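Local coordinates for ORF59 (PDB 3HSL), which serves as the DNA polymerase accessory subunit in viral lytic replication, raising the processivity of the viral polymerase, probably by sliding along DNA and keeping the polymerase on the template, at residues K23-R26 with V27-I31; H43-A46 with C47-T50. All coordinates share one frame; numbering follows the deposited sequence.

Contact 1 (K23-R26 with V27-I31)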
ATOM      1  N   LYS A  23       1.705  19.326  10.121  1.00 22.91           N
ATOM      2  CA  LYS A  23       0.586  20.032  10.718  1.00 23.69           C
ATOM      3  C   LYS A  23      -0.646  19.918   9.830  1.00 24.28           C
ATOM      4  O   LYS A  23      -1.763  20.077  10.297  1.00 24.30           O
ATOM      5  CB  LYS A  23       0.944  21.497  10.974  1.00 23.72           C
ATOM      6  N   ILE A  24      -0.424  19.634   8.550  1.00 25.01           N
ATOM      7  CA  ILE A  24      -1.497  19.523   7.565  1.00 25.91           C
ATOM      8  C   ILE A  24      -1.840  18.085   7.180  1.00 26.03           C
ATOM      9  O   ILE A  24      -2.831  17.851   6.488  1.00 25.36           O
ATOM     10  CB  ILE A  24      -1.094  20.284   6.288  1.00 26.43           C
ATOM     11  CG1 ILE A  24      -0.892  21.760   6.601  1.00 27.82           C
ATOM     12  CG2 ILE A  24      -2.146  20.154   5.191  1.00 27.13           C
ATOM     13  CD1 ILE A  24      -0.355  22.531   5.415  1.00 29.97           C
ATOM     14  N   ARG A  25      -1.016  17.141   7.636  1.00 26.97           N
ATOM     15  CA  ARG A  25      -1.158  15.704   7.349  1.00 27.88           C
ATOM     16  C   ARG A  25      -2.609  15.160   7.320  1.00 28.07           C
ATOM     17  O   ARG A  25      -2.984  14.392   6.423  1.00 27.96           O
ATOM     18  CB  ARG A  25      -0.297  14.895   8.323  1.00 28.31           C
ATOM     19  CG  ARG A  25      -0.172  13.455   7.926  1.00 31.08           C
ATOM     20  CD  ARG A  25       0.713  12.619   8.833  1.00 34.00           C
ATOM     21  NE  ARG A  25       0.775  11.266   8.280  1.00 37.30           N
ATOM     22  CZ  ARG A  25      -0.154  10.326   8.483  1.00 40.35           C
ATOM     23  NH1 ARG A  25      -1.237  10.578   9.233  1.00 41.19           N
ATOM     24  NH2 ARG A  25      -0.008   9.122   7.934  1.00 41.07           N
ATOM     25  N   ARG A  26      -3.400  15.574   8.303  1.00 28.00           N
ATOM     26  CA  ARG A  26      -4.796  15.182   8.471  1.00 28.41           C
ATOM     27  C   ARG A  26      -5.600  15.440   7.194  1.00 27.77           C
ATOM     28  O   ARG A  26      -6.480  14.666   6.840  1.00 28.09           O
ATOM     29  CB  ARG A  26      -5.345  16.003   9.639  1.00 29.64           C
ATOM     30  CG  ARG A  26      -6.490  15.441  10.456  1.00 31.70           C
ATOM     31  CD  ARG A  26      -6.467  16.258  11.800  1.00 34.32           C
ATOM     32  NE  ARG A  26      -6.994  15.541  12.962  1.00 33.56           N
ATOM     33  CZ  ARG A  26      -6.234  14.759  13.725  1.00 34.40           C
ATOM     34  NH1 ARG A  26      -4.945  14.609  13.436  1.00 34.24           N
ATOM     35  NH2 ARG A  26      -6.750  14.125  14.772  1.00 34.68           N
ATOM     36  N   VAL A  27      -5.301  16.528   6.498  1.00 26.90           N
ATOM     37  CA  VAL A  27      -6.011  16.827   5.266  1.00 26.44           C
ATOM     38  C   VAL A  27      -5.614  15.806   4.196  1.00 26.66           C
ATOM     39  O   VAL A  27      -6.465  15.318   3.439  1.00 27.35           O
ATOM     40  CB  VAL A  27      -5.720  18.245   4.738  1.00 26.10           C
ATOM     41  CG1 VAL A  27      -6.563  18.516   3.504  1.00 25.55           C
ATOM     42  CG2 VAL A  27      -6.025  19.290   5.790  1.00 25.86           C
ATOM     43  N   ASN A  28      -4.325  15.487   4.139  1.00 25.95           N
ATOM     44  CA  ASN A  28      -3.822  14.543   3.168  1.00 25.49           C
ATOM     45  C   ASN A  28      -4.350  13.123   3.376  1.00 25.58           C
ATOM     46  O   ASN A  28      -4.639  12.432   2.408  1.00 26.19           O
ATOM     47  CB  ASN A  28      -2.303  14.524   3.195  1.00 25.62           C
ATOM     48  CG  ASN A  28      -1.725  13.680   2.094  1.00 25.64           C
ATOM     49  OD1 ASN A  28      -2.000  13.907   0.906  1.00 25.77           O
ATOM     50  ND2 ASN A  28      -0.916  12.699   2.473  1.00 26.03           N
ATOM     51  N   GLU A  29      -4.474  12.683   4.627  1.00 25.40           N
ATOM     52  CA  GLU A  29      -4.995  11.339   4.924  1.00 25.66           C
ATOM     53  C   GLU A  29      -6.468  11.166   4.538  1.00 24.98           C
ATOM     54  O   GLU A  29      -6.933  10.053   4.260  1.00 25.45           O
ATOM     55  CB  GLU A  29      -4.815  10.987   6.405  1.00 26.21           C
ATOM     56  CG  GLU A  29      -3.359  10.868   6.796  1.00 30.53           C
ATOM     57  CD  GLU A  29      -2.646   9.742   6.038  1.00 34.14           C
ATOM     58  OE1 GLU A  29      -3.106   8.575   6.170  1.00 34.18           O
ATOM     59  OE2 GLU A  29      -1.637  10.037   5.321  1.00 35.20           O
ATOM     60  N   HIS A  30      -7.201  12.267   4.520  1.00 23.45           N
ATOM     61  CA  HIS A  30      -8.599  12.205   4.194  1.00 21.98           C
ATOM     62  C   HIS A  30      -8.829  12.074   2.687  1.00 21.41           C
ATOM     63  O   HIS A  30      -9.804  11.458   2.263  1.00 21.12           O
ATOM     64  CB  HIS A  30      -9.286  13.432   4.772  1.00 21.76           C
ATOM     65  CG  HIS A  30     -10.763  13.449   4.575  1.00 21.11           C
ATOM     66  ND1 HIS A  30     -11.619  12.666   5.318  1.00 20.54           N
ATOM     67  CD2 HIS A  30     -11.539  14.157   3.723  1.00 21.03           C
ATOM     68  CE1 HIS A  30     -12.861  12.887   4.929  1.00 20.23           C
ATOM     69  NE2 HIS A  30     -12.840  13.789   3.962  1.00 20.45           N
ATOM     70  N   ILE A  31      -7.936  12.641   1.876  1.00 20.54           N
ATOM     71  CA  ILE A  31      -8.118  12.595   0.424  1.00 19.89           C
ATOM     72  C   ILE A  31      -7.214  11.609  -0.281  1.00 19.93           C
ATOM     73  O   ILE A  31      -7.266  11.497  -1.498  1.00 19.45           O
ATOM     74  CB  ILE A  31      -7.869  13.985  -0.231  1.00 19.65           C
ATOM     75  CG1 ILE A  31      -6.384  14.369  -0.173  1.00 19.67           C
ATOM     76  CG2 ILE A  31      -8.776  15.067   0.398  1.00 19.70           C
ATOM     77  CD1 ILE A  31      -6.007  15.663  -0.969  1.00 19.08           C
TER

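Contact 2 (H43-A46 with C47-T50)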
ATOM      1  N   HIS A  43       4.412  24.719  -8.799  1.00 14.36           N
ATOM      2  CA  HIS A  43       4.155  25.855  -9.673  1.00 13.67           C
ATOM      3  C   HIS A  43       4.037  27.186  -8.952  1.00 14.19           C
ATOM      4  O   HIS A  43       3.855  27.232  -7.734  1.00 14.35           O
ATOM      5  CB  HIS A  43       2.799  25.580 -10.286  1.00 12.62           C
ATOM      6  CG  HIS A  43       1.756  25.373  -9.242  1.00 11.70           C
ATOM      7  ND1 HIS A  43       0.917  26.379  -8.826  1.00 11.50           N
ATOM      8  CD2 HIS A  43       1.422  24.276  -8.517  1.00 11.58           C
ATOM      9  CE1 HIS A  43       0.102  25.914  -7.893  1.00 11.44           C
ATOM     10  NE2 HIS A  43       0.388  24.640  -7.685  1.00 11.39           N
ATOM     11  N   GLY A  44       4.132  28.268  -9.718  1.00 14.43           N
ATOM     12  CA  GLY A  44       4.038  29.613  -9.175  1.00 14.93           C
ATOM     13  C   GLY A  44       5.386  30.277  -9.288  1.00 15.71           C
ATOM     14  O   GLY A  44       6.193  29.915 -10.146  1.00 15.91           O
ATOM     15  N   SER A  45       5.651  31.249  -8.432  1.00 16.43           N
ATOM     16  CA  SER A  45       6.936  31.937  -8.493  1.00 17.69           C
ATOM     17  C   SER A  45       8.072  30.960  -8.189  1.00 17.80           C
ATOM     18  O   SER A  45       7.882  30.004  -7.443  1.00 17.41           O
ATOM     19  CB  SER A  45       6.957  33.122  -7.523  1.00 18.11           C
ATOM     20  OG  SER A  45       6.709  32.661  -6.204  1.00 20.04           O
ATOM     21  N   ALA A  46       9.245  31.207  -8.773  1.00 18.40           N
ATOM     22  CA  ALA A  46      10.416  30.355  -8.555  1.00 18.92           C
ATOM     23  C   ALA A  46      10.889  30.501  -7.119  1.00 19.68           C
ATOM     24  O   ALA A  46      11.469  29.580  -6.542  1.00 20.09           O
ATOM     25  CB  ALA A  46      11.527  30.712  -9.514  1.00 18.68           C
ATOM     26  N   CYS A  47      10.627  31.677  -6.557  1.00 20.30           N
ATOM     27  CA  CYS A  47      10.992  32.011  -5.192  1.00 20.94           C
ATOM     28  C   CYS A  47      10.168  31.235  -4.168  1.00 20.68           C
ATOM     29  O   CYS A  47      10.726  30.574  -3.297  1.00 21.01           O
ATOM     30  CB  CYS A  47      10.846  33.505  -5.004  1.00 21.25           C
ATOM     31  SG  CYS A  47      11.932  34.341  -6.163  1.00 26.10           S
ATOM     32  N   THR A  48       8.846  31.306  -4.259  1.00 19.99           N
ATOM     33  CA  THR A  48       8.018  30.570  -3.320  1.00 19.56           C
ATOM     34  C   THR A  48       6.934  29.860  -4.122  1.00 18.98           C
ATOM     35  O   THR A  48       5.856  30.405  -4.306  1.00 19.12           O
ATOM     36  CB  THR A  48       7.381  31.489  -2.259  1.00 19.64           C
ATOM     37  OG1 THR A  48       6.451  32.367  -2.893  1.00 20.12           O
ATOM     38  CG2 THR A  48       8.444  32.310  -1.517  1.00 19.67           C
ATOM     39  N   PRO A  49       7.220  28.642  -4.605  1.00 18.23           N
ATOM     40  CA  PRO A  49       6.236  27.926  -5.390  1.00 17.91           C
ATOM     41  C   PRO A  49       5.246  27.147  -4.538  1.00 18.33           C
ATOM     42  O   PRO A  49       5.497  26.856  -3.372  1.00 18.65           O
ATOM     43  CB  PRO A  49       7.081  26.954  -6.195  1.00 17.98           C
ATOM     44  CG  PRO A  49       8.256  26.657  -5.307  1.00 18.32           C
ATOM     45  CD  PRO A  49       8.473  27.879  -4.450  1.00 18.15           C
ATOM     46  N   THR A  50       4.116  26.813  -5.146  1.00 18.19           N
ATOM     47  CA  THR A  50       3.070  26.081  -4.491  1.00 17.31           C
ATOM     48  C   THR A  50       3.177  24.613  -4.801  1.00 17.06           C
ATOM     49  O   THR A  50       3.579  24.213  -5.900  1.00 17.02           O
ATOM     50  CB  THR A  50       1.711  26.599  -4.937  1.00 17.18           C
ATOM     51  OG1 THR A  50       1.565  27.944  -4.477  1.00 18.65           O
ATOM     52  CG2 THR A  50       0.597  25.780  -4.352  1.00 17.22           C
TER

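Contact 1 (K23-R26 with V27-I31)
The guanidinium of Arg-25 and the carboxylate of Glu-29, one helical turn on, lie stacked against each other, their planes 11° apart. OE2 of Glu-29 sits over one face of the guanidinium, displaced toward its rim, at 3.2 Å from Arg-25 NH2. Because this oxygen stands well out of the guanidinium plane, no N-H points at it, and the salt bridge rests on charge alone. The two side chains reach this overlay differently. Arg-25 sends CG anti to its backbone N (chi1 -169°) and runs extended to NE, whereas Glu-29 folds at chi2 (-62°), turning its carboxylate back over the guanidinium. Both ends have further partners: Glu-29 OE1 forms a salt bridge with Lys-32, and Arg-25 NE makes a weak hydrogen bond to the carbonyl of Phe-104.

The apolar pair of Ile-24 and Val-27 crosses at an angle, branch against branch, with the two CG2 methyls 4.0 Å apart. Ile-24 also packs on Ile-67 of strand 61-67, and Val-27 on Trp-269.

Beneath these side chains the backbone bonds are mixed in span. Val-27 N donates to Ile-24 O over 2.8 Å, an i to i+3 link, while Glu-29 N reaches Arg-25 O over 2.9 Å in the alpha-helical i to i+4 pattern. The bond from His-30 N to Arg-26 O is weak. The His-30 ring points elsewhere, NE2 hydrogen-bonding to the carbonyl O of Arg-262. An i, i+4 arginine-glutamate bridge beside an apolar face is characteristic of an amphipathic helix, here helix 18-35, whose apolar side, Ile-24 and Ile-31 included, packs on strand 61-67.

Contact 2 (H43-A46 with C47-T50)
Paired backbone bonds close the base of this turn between His-43 and Thr-50, an antiparallel hydrogen-bonded pair. Thr-50 N donates to His-43 O over 2.6 Å, and His-43 N donates to Thr-50 O over 3.1 Å. Six residues, 44-49, intervene between the paired ends. Gly-44 takes the chain round its corner with a positive phi (112°), a backbone conformation reached mainly by glycine.

The same terminal pair also meets through its side chains. His-43 places its ring between its own backbone N and carbonyl carbon (chi1 56°), and in this position one ring face is turned to Thr-50. A CH-pi contact results, with Thr-50 CB 3.8 Å from the centroid of the His-43 ring, while the Thr-50 CG2 methyl lies above the plane but beyond the ring edge, 3.5 Å from His-43 NE2. That nitrogen is hydrogen-bonded to Ser-52 OG, two residues on from Thr-50 in strand 49-56, which probably steadies the ring's rotation.

A side-chain-to-backbone bond braces the far end of the loop. Ser-45 OG accepts from Thr-48 N at 3.2 Å, spanning a tight bend in which Ala-46 and Cys-47 both have helical backbone angles.

Between the two ends, Pro-49 CB lies against the carbonyl O of Ser-45, at 3.4 Å. Outside the loop, Ala-46 bonds by its carbonyl to Tyr-12 OH and by its backbone to Gly-82. The chemistry implies a hairpin turn held mainly by backbone and hydroxyl hydrogen bonds, to which the His-43 ring adds a CH-pi contact at the base.

How the contacts relate
Contact 1 comes first along the chain, in the middle of helix 18-35, and contact 2 follows in the hairpin that joins strands 39-43 and 49-56. Their centres are 22 Å apart and their nearest atoms about 10 Å, so they do not touch. Strand 61-67 connects them through the fold: it pairs with strand 49-56, which leaves contact 2, and it carries the side chains on which the apolar face of helix 18-35 rests. Contact 1 thus belongs to a helix laid over a sheet, and contact 2 to a turn between two strands of that sheet, consistent with the helix-on-sheet construction of sliding processivity factors.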